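Local coordinates for protein antibiotic biosynthesis monooxygenase (Thermus thermophilus, PDB 1IUJ) that is of uncharacterised function but may act as a monooxygenase of the antibiotic biosynthesis family, and binds zinc ions, at residues E16-E19 / E20-Q24. Sequence-based numbering, arbitrary orientation.
Sequences EQFE and EAFRQ
Phe18 and Phe22, one helical turn apart, show how an amphipathic helix divides its contacts between a buried face and a wet one. On the buried face CZ of Phe18 comes within 4.4 Å of CD1 of Phe22, an apolar contact in which the rings approach obliquely. With CG of Phe18 trans to the backbone N (chi1 171°) and Phe22 likewise turned, both rings leave the helix in the same general direction. The ring of Phe18 also meets that of Tyr50, while Phe22 lies on Asn38 and Val40 of strand 35-43. Packing is close at the backbone too: CB of Ala21 sits 3.3 Å from O of Gln17, and the methyl reaches Arg77 and Leu81. Both segments belong to helix 15-29, which lies against the antiparallel sheet of a ferredoxin-like fold, as in other dimeric alpha-beta barrel proteins. Four successive i to i+4 bonds hold this part of the helix, among them Phe22 N to Phe18 O at 2.8 Å and Arg23 N to Glu19 O at 2.9 Å, the latter more bent at 138°. The exposed side, that of Glu16 and Glu20, is looser. These two run side by side in the same direction, their carboxylate planes 21° apart, and OE2 of Glu16 stands 4.4 Å from OE2 of Glu20; this proximity of like charges would be expected to cost some energy, eased by solvent. A third side faces the dimer interface, where Glu19 packs on Val98 and Arg23 on Leu99, both of the second subunit. Although this pair is also one turn apart, OE1 of Glu19 remains 5.5 Å from NH2 of Arg23, too far for a salt bridge. Instead, OE2 of Glu19 is hydrogen-bonded to the hydroxyl of Tyr50.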
loop_
_atom_site.group_PDB
_atom_site.type_symbol
_atom_site.label_atom_id
_atom_site.label_comp_id
_atom_site.label_asym_id
_atom_site.label_seq_id
_atom_site.Cartn_x
_atom_site.Cartn_y
_atom_site.Cartn_z
ATOM N N GLU B 16 0.431 11.949 16.215
ATOM C CA GLU B 16 0.544 11.097 17.394
ATOM C C GLU B 16 -0.813 10.599 17.939
ATOM O O GLU B 16 -0.984 9.410 18.259
ATOM C CB GLU B 16 1.380 11.808 18.471
ATOM C CG GLU B 16 1.447 11.079 19.801
ATOM C CD GLU B 16 2.256 11.835 20.848
ATOM O OE1 GLU B 16 2.557 13.034 20.633
ATOM O OE2 GLU B 16 2.594 11.222 21.887
ATOM N N GLN B 17 -1.782 11.505 18.043
ATOM C CA GLN B 17 -3.094 11.127 18.510
ATOM C C GLN B 17 -3.758 10.156 17.532
ATOM O O GLN B 17 -4.397 9.192 17.970
ATOM C CB GLN B 17 -3.980 12.350 18.746
ATOM C CG GLN B 17 -5.214 12.019 19.562
ATOM C CD GLN B 17 -6.314 13.042 19.413
ATOM O OE1 GLN B 17 -6.056 14.189 19.063
ATOM N NE2 GLN B 17 -7.551 12.621 19.662
ATOM N N PHE B 18 -3.584 10.412 16.228
ATOM C CA PHE B 18 -4.094 9.521 15.194
ATOM C C PHE B 18 -3.484 8.136 15.374
ATOM O O PHE B 18 -4.197 7.142 15.365
ATOM C CB PHE B 18 -3.771 10.068 13.792
ATOM C CG PHE B 18 -4.083 9.106 12.696
ATOM C CD1 PHE B 18 -5.357 9.046 12.185
ATOM C CD2 PHE B 18 -3.104 8.228 12.201
ATOM C CE1 PHE B 18 -5.679 8.148 11.179
ATOM C CE2 PHE B 18 -3.400 7.321 11.201
ATOM C CZ PHE B 18 -4.703 7.280 10.683
ATOM N N GLU B 19 -2.166 8.072 15.552
ATOM C CA GLU B 19 -1.502 6.777 15.713
ATOM C C GLU B 19 -1.985 6.026 16.964
ATOM O O GLU B 19 -2.192 4.808 16.920
ATOM C CB GLU B 19 0.024 6.950 15.723
ATOM C CG GLU B 19 0.611 7.270 14.347
ATOM C CD GLU B 19 2.125 7.312 14.336
ATOM O OE1 GLU B 19 2.771 6.648 15.191
ATOM O OE2 GLU B 19 2.675 7.994 13.450
ATOM N N GLU B 20 -2.171 6.778 18.053
ATOM C CA GLU B 20 -2.580 6.238 19.355
ATOM C C GLU B 20 -3.988 5.705 19.206
ATOM O O GLU B 20 -4.285 4.589 19.631
ATOM C CB GLU B 20 -2.556 7.353 20.419
ATOM C CG GLU B 20 -1.967 6.977 21.783
ATOM C CD GLU B 20 -1.600 8.199 22.651
ATOM O OE1 GLU B 20 -1.504 8.059 23.904
ATOM O OE2 GLU B 20 -1.416 9.312 22.098
ATOM N N ALA B 21 -4.842 6.493 18.556
ATOM C CA ALA B 21 -6.206 6.084 18.263
ATOM C C ALA B 21 -6.245 4.854 17.345
ATOM O O ALA B 21 -7.005 3.914 17.593
ATOM C CB ALA B 21 -7.013 7.252 17.675
ATOM N N PHE B 22 -5.419 4.826 16.302
ATOM C CA PHE B 22 -5.413 3.679 15.402
ATOM C C PHE B 22 -4.762 2.379 15.907
ATOM O O PHE B 22 -4.994 1.283 15.358
ATOM C CB PHE B 22 -4.889 4.001 14.010
ATOM C CG PHE B 22 -5.417 3.053 13.003
ATOM C CD1 PHE B 22 -6.400 3.445 12.099
ATOM C CD2 PHE B 22 -5.010 1.708 13.032
ATOM C CE1 PHE B 22 -6.908 2.517 11.201
ATOM C CE2 PHE B 22 -5.528 0.759 12.145
ATOM C CZ PHE B 22 -6.479 1.177 11.232
ATOM N N ARG B 23 -3.937 2.501 16.934
ATOM C CA ARG B 23 -3.394 1.321 17.588
ATOM C C ARG B 23 -4.556 0.480 18.125
ATOM O O ARG B 23 -4.543 -0.766 18.042
ATOM C CB ARG B 23 -2.451 1.763 18.698
ATOM C CG ARG B 23 -1.770 0.641 19.461
ATOM C CD ARG B 23 -0.671 1.149 20.361
ATOM N NE ARG B 23 0.670 0.791 19.879
ATOM C CZ ARG B 23 1.445 1.547 19.091
ATOM N NH1 ARG B 23 2.650 1.095 18.740
ATOM N NH2 ARG B 23 1.042 2.746 18.652
ATOM N N GLN B 24 -5.571 1.168 18.642
ATOM C CA GLN B 24 -6.774 0.490 19.137
ATOM C C GLN B 24 -7.590 -0.219 18.048
ATOM O O GLN B 24 -8.098 -1.310 18.272
ATOM C CB GLN B 24 -7.630 1.444 19.950
ATOM C CG GLN B 24 -7.289 1.382 21.428
ATOM C CD GLN B 24 -7.055 2.746 22.022
ATOM O OE1 GLN B 24 -7.918 3.273 22.731
ATOM N NE2 GLN B 24 -5.884 3.318 21.756
#